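Local structure of gentamicin resistance protein (Enterococcus gallinarum, 6CTZ) at residues L260-E272 with W281-K293. The protein confers resistance to gentamicin and related aminoglycosides, very probably by phosphorylating their 2''-hydroxyl group at the expense of a guanine nucleotide. The protein carries 2 engineered substitutions. Sequence-based numbering, arbitrary orientation.
Sequences LFVTFDQVSYLLE and WISEGIELLEEDK. Unlike the reference sequence in segment 281-293: Ile286 (reference Leu). With KAN (kanamycin a), chain E.
Tyr269 lies sandwiched between Trp281 and kanamycin: Trp281 NE1 sits over the centre of one ring face, 3.3 Å from Tyr269 CZ, and a sugar ring of the antibiotic covers the opposite face. The two aromatic planes meet obliquely, at 47°. At the ring edge the phenol meets Glu284, whose carboxylate stands perpendicular to it with OE1 3.0 Å from Tyr269 OH. Leu288 CD1 also touches Tyr269 CE2 and reaches to within 3.4 Å of kanamycin O7. That same hydroxyl accepts a hydrogen bond from Gln266 NE2 (2.9 Å, 161° at the hydrogen), while a water links NE2 to the carbonyl of Leu288. The side chain of Gln266 is bent at chi2 (-50°), which brings NE2 to the hydroxyl and the water. On the side away from kanamycin, Leu270 is a knob among Ile282, Gly285, the engineered Ile286 and Leu289, and the missing side chain of Gly285 lets the backbones approach to 4.6 Å between Leu270 CA and Gly285 CA. Farther along, Thr263 OG1 donates to the syn side of Asp292 OD2 (2.7 Å), an oxygen also bound by Tyr167. The nearly antiparallel segments, whose axes approach to 8.4 Å, thus form a hairpin that supplies one wall of the aminoglycoside pocket in this kinase-like fold. Away from the drug, helix 141-155 packs against 260-272 and helix 162-176 touches both segments, while helix 228-234 flanks Val262 and Gln266.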
loop_
_atom_site.group_PDB
_atom_site.type_symbol
_atom_site.label_atom_id
_atom_site.label_comp_id
_atom_site.label_asym_id
_atom_site.label_seq_id
_atom_site.Cartn_x
_atom_site.Cartn_y
_atom_site.Cartn_z
ATOM N N LEU A 260 10.258 -13.054 -0.763
ATOM C CA LEU A 260 10.239 -13.091 -2.221
ATOM C C LEU A 260 9.429 -11.919 -2.776
ATOM O O LEU A 260 9.869 -11.234 -3.705
ATOM C CB LEU A 260 9.702 -14.436 -2.712
ATOM C CG LEU A 260 10.651 -15.619 -2.456
ATOM C CD1 LEU A 260 9.895 -16.952 -2.520
ATOM C CD2 LEU A 260 11.829 -15.629 -3.416
ATOM N N PHE A 261 8.246 -11.657 -2.197
ATOM C CA PHE A 261 7.494 -10.462 -2.576
ATOM C C PHE A 261 8.329 -9.200 -2.389
ATOM O O PHE A 261 8.223 -8.263 -3.183
ATOM C CB PHE A 261 6.214 -10.333 -1.740
ATOM C CG PHE A 261 5.180 -11.403 -1.992
ATOM C CD1 PHE A 261 5.138 -12.103 -3.184
ATOM C CD2 PHE A 261 4.232 -11.688 -1.020
ATOM C CE1 PHE A 261 4.171 -13.077 -3.396
ATOM C CE2 PHE A 261 3.275 -12.651 -1.224
ATOM C CZ PHE A 261 3.240 -13.349 -2.414
ATOM N N VAL A 262 9.136 -9.135 -1.322
ATOM C CA VAL A 262 9.980 -7.957 -1.112
ATOM C C VAL A 262 10.986 -7.808 -2.245
ATOM O O VAL A 262 11.216 -6.698 -2.739
ATOM C CB VAL A 262 10.660 -7.987 0.272
ATOM C CG1 VAL A 262 11.686 -6.871 0.389
ATOM C CG2 VAL A 262 9.630 -7.852 1.378
ATOM N N THR A 263 11.622 -8.914 -2.661
ATOM C CA THR A 263 12.509 -8.861 -3.824
ATOM C C THR A 263 11.773 -8.308 -5.038
ATOM O O THR A 263 12.277 -7.421 -5.737
ATOM C CB THR A 263 13.067 -10.253 -4.146
ATOM O OG1 THR A 263 13.796 -10.765 -3.020
ATOM C CG2 THR A 263 13.990 -10.193 -5.388
ATOM N N PHE A 264 10.574 -8.826 -5.304
ATOM C CA PHE A 264 9.839 -8.378 -6.479
ATOM C C PHE A 264 9.445 -6.912 -6.352
ATOM O O PHE A 264 9.421 -6.189 -7.356
ATOM C CB PHE A 264 8.617 -9.271 -6.709
ATOM C CG PHE A 264 8.949 -10.744 -6.780
ATOM C CD1 PHE A 264 10.193 -11.176 -7.232
ATOM C CD2 PHE A 264 8.025 -11.692 -6.375
ATOM C CE1 PHE A 264 10.500 -12.532 -7.282
ATOM C CE2 PHE A 264 8.329 -13.044 -6.412
ATOM C CZ PHE A 264 9.564 -13.463 -6.875
ATOM N N ASP A 265 9.170 -6.451 -5.129
ATOM C CA ASP A 265 8.907 -5.031 -4.918
ATOM C C ASP A 265 10.116 -4.177 -5.286
ATOM O O ASP A 265 9.965 -3.108 -5.890
ATOM C CB ASP A 265 8.489 -4.773 -3.472
ATOM C CG ASP A 265 8.206 -3.310 -3.211
ATOM O OD1 ASP A 265 7.282 -2.760 -3.843
ATOM O OD2 ASP A 265 8.913 -2.697 -2.385
ATOM N N GLN A 266 11.321 -4.626 -4.956
ATOM C CA GLN A 266 12.517 -3.887 -5.297
ATOM C C GLN A 266 12.663 -3.804 -6.818
ATOM O O GLN A 266 13.006 -2.785 -7.316
ATOM C CB GLN A 266 13.748 -4.448 -4.616
ATOM C CG GLN A 266 13.737 -4.459 -3.111
ATOM C CD GLN A 266 13.350 -3.141 -2.470
ATOM O OE1 GLN A 266 12.354 -2.584 -2.776
ATOM N NE2 GLN A 266 14.102 -2.689 -1.593
ATOM N N VAL A 267 12.366 -4.863 -7.541
ATOM C CA VAL A 267 12.393 -4.862 -8.997
ATOM C C VAL A 267 11.369 -3.871 -9.506
ATOM O O VAL A 267 11.662 -3.099 -10.375
ATOM C CB VAL A 267 12.040 -6.264 -9.541
ATOM C CG1 VAL A 267 11.707 -6.261 -11.004
ATOM C CG2 VAL A 267 13.155 -7.193 -9.254
ATOM N N SER A 268 10.173 -3.891 -8.963
ATOM C CA SER A 268 9.125 -3.002 -9.356
ATOM C C SER A 268 9.505 -1.546 -9.144
ATOM O O SER A 268 9.199 -0.728 -9.953
ATOM C CB SER A 268 7.858 -3.275 -8.582
ATOM O OG SER A 268 7.248 -4.451 -8.985
ATOM N N TYR A 269 10.161 -1.262 -8.050
ATOM C CA TYR A 269 10.604 0.092 -7.747
ATOM C C TYR A 269 11.604 0.580 -8.784
ATOM O O TYR A 269 11.511 1.715 -9.262
ATOM C CB TYR A 269 11.217 0.112 -6.349
ATOM C CG TYR A 269 11.594 1.486 -5.852
ATOM C CD1 TYR A 269 10.619 2.428 -5.542
ATOM C CD2 TYR A 269 12.925 1.834 -5.668
ATOM C CE1 TYR A 269 10.959 3.681 -5.075
ATOM C CE2 TYR A 269 13.275 3.090 -5.198
ATOM C CZ TYR A 269 12.290 4.010 -4.904
ATOM O OH TYR A 269 12.639 5.256 -4.436
ATOM N N LEU A 270 12.561 -0.272 -9.158
ATOM C CA LEU A 270 13.499 0.082 -10.216
ATOM C C LEU A 270 12.782 0.303 -11.543
ATOM O O LEU A 270 13.097 1.247 -12.274
ATOM C CB LEU A 270 14.566 -1.003 -10.348
ATOM C CG LEU A 270 15.558 -0.814 -11.494
ATOM C CD1 LEU A 270 16.237 0.545 -11.390
ATOM C CD2 LEU A 270 16.572 -1.934 -11.467
ATOM N N LEU A 271 11.809 -0.554 -11.873
ATOM C CA LEU A 271 11.084 -0.389 -13.132
ATOM C C LEU A 271 10.356 0.948 -13.189
ATOM O O LEU A 271 10.261 1.567 -14.257
ATOM C CB LEU A 271 10.110 -1.546 -13.334
ATOM C CG LEU A 271 10.736 -2.813 -13.909
ATOM C CD1 LEU A 271 9.744 -3.950 -13.843
ATOM C CD2 LEU A 271 11.178 -2.570 -15.342
ATOM N N GLU A 272 9.829 1.409 -12.053
ATOM C CA GLU A 272 9.197 2.724 -12.012
ATOM C C GLU A 272 10.207 3.827 -12.294
ATOM O O GLU A 272 9.896 4.798 -12.995
ATOM C CB GLU A 272 8.530 2.944 -10.654
ATOM C CG GLU A 272 7.320 2.068 -10.397
ATOM C CD GLU A 272 6.061 2.578 -11.076
ATOM O OE1 GLU A 272 5.065 1.822 -11.110
ATOM O OE2 GLU A 272 6.059 3.729 -11.564
ATOM N N TRP A 281 16.870 7.852 -9.351
ATOM C CA TRP A 281 15.990 6.752 -8.968
ATOM C C TRP A 281 16.528 5.423 -9.481
ATOM O O TRP A 281 16.546 4.427 -8.748
ATOM C CB TRP A 281 14.605 7.034 -9.546
ATOM C CG TRP A 281 13.473 6.179 -9.073
ATOM C CD1 TRP A 281 13.538 4.964 -8.451
ATOM C CD2 TRP A 281 12.083 6.493 -9.198
ATOM N NE1 TRP A 281 12.271 4.506 -8.184
ATOM C CE2 TRP A 281 11.361 5.429 -8.632
ATOM C CE3 TRP A 281 11.379 7.576 -9.739
ATOM C CZ2 TRP A 281 9.968 5.413 -8.590
ATOM C CZ3 TRP A 281 9.999 7.563 -9.692
ATOM C CH2 TRP A 281 9.308 6.488 -9.123
ATOM N N ILE A 282 16.976 5.393 -10.739
ATOM C CA ILE A 282 17.549 4.176 -11.310
ATOM C C ILE A 282 18.736 3.706 -10.477
ATOM O O ILE A 282 18.824 2.532 -10.096
ATOM C CB ILE A 282 17.936 4.404 -12.784
ATOM C CG1 ILE A 282 16.680 4.529 -13.650
ATOM C CG2 ILE A 282 18.827 3.277 -13.290
ATOM C CD1 ILE A 282 16.938 5.159 -15.004
ATOM N N SER A 283 19.659 4.621 -10.174
ATOM C CA SER A 283 20.821 4.260 -9.370
ATOM C C SER A 283 20.407 3.789 -7.982
ATOM O O SER A 283 20.946 2.800 -7.469
ATOM C CB SER A 283 21.790 5.438 -9.287
ATOM O OG SER A 283 22.287 5.761 -10.573
ATOM N N GLU A 284 19.438 4.474 -7.366
ATOM C CA GLU A 284 18.933 4.039 -6.068
ATOM C C GLU A 284 18.333 2.641 -6.147
ATOM O O GLU A 284 18.571 1.804 -5.269
ATOM C CB GLU A 284 17.891 5.032 -5.549
ATOM C CG GLU A 284 17.278 4.643 -4.207
ATOM C CD GLU A 284 16.005 5.415 -3.887
ATOM O OE1 GLU A 284 15.495 6.128 -4.778
ATOM O OE2 GLU A 284 15.511 5.310 -2.745
ATOM N N GLY A 285 17.549 2.369 -7.192
ATOM C CA GLY A 285 16.905 1.069 -7.298
ATOM C C GLY A 285 17.897 -0.056 -7.523
ATOM O O GLY A 285 17.741 -1.154 -6.978
ATOM N N ILE A 286 18.932 0.201 -8.328
ATOM C CA ILE A 286 19.995 -0.787 -8.505
ATOM C C ILE A 286 20.649 -1.098 -7.165
ATOM O O ILE A 286 20.923 -2.261 -6.841
ATOM C CB ILE A 286 21.021 -0.297 -9.545
ATOM C CG1 ILE A 286 20.373 -0.139 -10.925
ATOM C CG2 ILE A 286 22.198 -1.252 -9.620
ATOM C CD1 ILE A 286 20.148 -1.445 -11.664
ATOM N N GLU A 287 20.884 -0.064 -6.356
ATOM C CA GLU A 287 21.489 -0.262 -5.044
ATOM C C GLU A 287 20.571 -1.060 -4.124
ATOM O O GLU A 287 21.043 -1.901 -3.349
ATOM C CB GLU A 287 21.830 1.097 -4.431
ATOM C CG GLU A 287 22.849 1.048 -3.306
ATOM C CD GLU A 287 23.350 2.430 -2.925
ATOM O OE1 GLU A 287 24.086 2.546 -1.922
ATOM O OE2 GLU A 287 23.006 3.400 -3.634
ATOM N N LEU A 288 19.258 -0.809 -4.189
ATOM C CA LEU A 288 18.321 -1.561 -3.362
ATOM C C LEU A 288 18.305 -3.037 -3.743
ATOM O O LEU A 288 18.146 -3.905 -2.878
ATOM C CB LEU A 288 16.926 -0.954 -3.469
ATOM C CG LEU A 288 16.786 0.410 -2.797
ATOM C CD1 LEU A 288 15.496 1.097 -3.211
ATOM C CD2 LEU A 288 16.853 0.252 -1.281
ATOM N N LEU A 289 18.460 -3.339 -5.037
ATOM C CA LEU A 289 18.538 -4.734 -5.464
ATOM C C LEU A 289 19.783 -5.407 -4.903
ATOM O O LEU A 289 19.719 -6.546 -4.425
ATOM C CB LEU A 289 18.524 -4.823 -6.991
ATOM C CG LEU A 289 17.201 -4.563 -7.715
ATOM C CD1 LEU A 289 17.398 -4.673 -9.219
ATOM C CD2 LEU A 289 16.132 -5.534 -7.235
ATOM N N GLU A 290 20.928 -4.719 -4.961
ATOM C CA GLU A 290 22.150 -5.261 -4.373
ATOM C C GLU A 290 21.984 -5.497 -2.877
ATOM O O GLU A 290 22.430 -6.521 -2.350
ATOM C CB GLU A 290 23.325 -4.322 -4.651
ATOM C CG GLU A 290 23.624 -4.126 -6.137
ATOM C CD GLU A 290 24.782 -3.177 -6.385
ATOM O OE1 GLU A 290 25.764 -3.589 -7.037
ATOM O OE2 GLU A 290 24.712 -2.017 -5.928
ATOM N N GLU A 291 21.319 -4.570 -2.181
ATOM C CA GLU A 291 21.101 -4.735 -0.746
ATOM C C GLU A 291 20.148 -5.890 -0.451
ATOM O O GLU A 291 20.320 -6.599 0.546
ATOM C CB GLU A 291 20.580 -3.434 -0.138
ATOM C CG GLU A 291 21.548 -2.273 -0.284
ATOM C CD GLU A 291 21.069 -1.013 0.407
ATOM O OE1 GLU A 291 21.920 -0.159 0.741
ATOM O OE2 GLU A 291 19.846 -0.874 0.620
ATOM N N ASP A 292 19.133 -6.088 -1.296
ATOM C CA ASP A 292 18.227 -7.220 -1.117
ATOM C C ASP A 292 18.994 -8.539 -1.150
ATOM O O ASP A 292 18.794 -9.413 -0.296
ATOM C CB ASP A 292 17.154 -7.190 -2.206
ATOM C CG ASP A 292 16.023 -8.158 -1.939
ATOM O OD1 ASP A 292 15.177 -7.855 -1.076
ATOM O OD2 ASP A 292 15.963 -9.214 -2.604
ATOM N N LYS A 293 19.891 -8.697 -2.131
ATOM C CA LYS A 293 20.693 -9.913 -2.216
ATOM C C LYS A 293 21.601 -10.056 -1.003
ATOM O O LYS A 293 21.706 -11.142 -0.421
ATOM C CB LYS A 293 21.510 -9.903 -3.508
ATOM C CG LYS A 293 22.465 -11.080 -3.654
ATOM C CD LYS A 293 23.197 -11.023 -4.988
ATOM C CE LYS A 293 24.078 -12.247 -5.207
ATOM N NZ LYS A 293 25.238 -12.289 -4.272
HETATM C C1 KAN E . 10.246 1.813 -1.989
HETATM C C2 KAN E . 11.432 0.850 -2.068
HETATM C C3 KAN E . 12.226 0.921 -0.780
HETATM C C4 KAN E . 12.688 2.360 -0.609
HETATM C C5 KAN E . 11.501 3.318 -0.575
HETATM C C6 KAN E . 11.952 4.772 -0.492
HETATM C C7 KAN E . 5.210 1.485 -0.372
HETATM C C8 KAN E . 5.696 2.064 -1.698
HETATM C C9 KAN E . 7.128 1.601 -1.982
HETATM C C10 KAN E . 8.079 1.962 -0.839
HETATM C C11 KAN E . 7.542 1.429 0.492
HETATM C C12 KAN E . 6.127 1.926 0.761
HETATM C C13 KAN E . 4.709 2.339 -3.901
HETATM C C14 KAN E . 3.288 2.341 -4.444
HETATM C C15 KAN E . 2.867 0.894 -4.719
HETATM C C16 KAN E . 3.865 0.243 -5.670
HETATM C C17 KAN E . 5.268 0.374 -5.110
HETATM C C18 KAN E . 6.271 -0.159 -6.121
HETATM N N1 KAN E . 10.772 5.617 -0.520
HETATM N N2 KAN E . 8.405 1.815 1.603
HETATM N N3 KAN E . 3.834 1.914 -0.127
HETATM N N4 KAN E . 1.524 0.802 -5.279
HETATM O O5 KAN E . 10.630 3.161 -1.702
HETATM O O6 KAN E . 10.938 -0.477 -2.265
HETATM O O7 KAN E . 13.360 0.049 -0.831
HETATM O O8 KAN E . 13.425 2.467 0.611
HETATM O O9 KAN E . 9.344 1.316 -0.997
HETATM O O10 KAN E . 7.601 2.242 -3.178
HETATM O O11 KAN E . 4.776 1.587 -2.691
HETATM O O12 KAN E . 5.566 1.739 -4.868
HETATM O O13 KAN E . 2.446 2.989 -3.487
HETATM O O14 KAN E . 3.593 -1.157 -5.849
HETATM O O15 KAN E . 7.592 -0.037 -5.583
HETATM O O HOH W 1 16.560 -3.623 -0.531
HETATM O O HOH W 2 14.934 -1.295 -6.196
#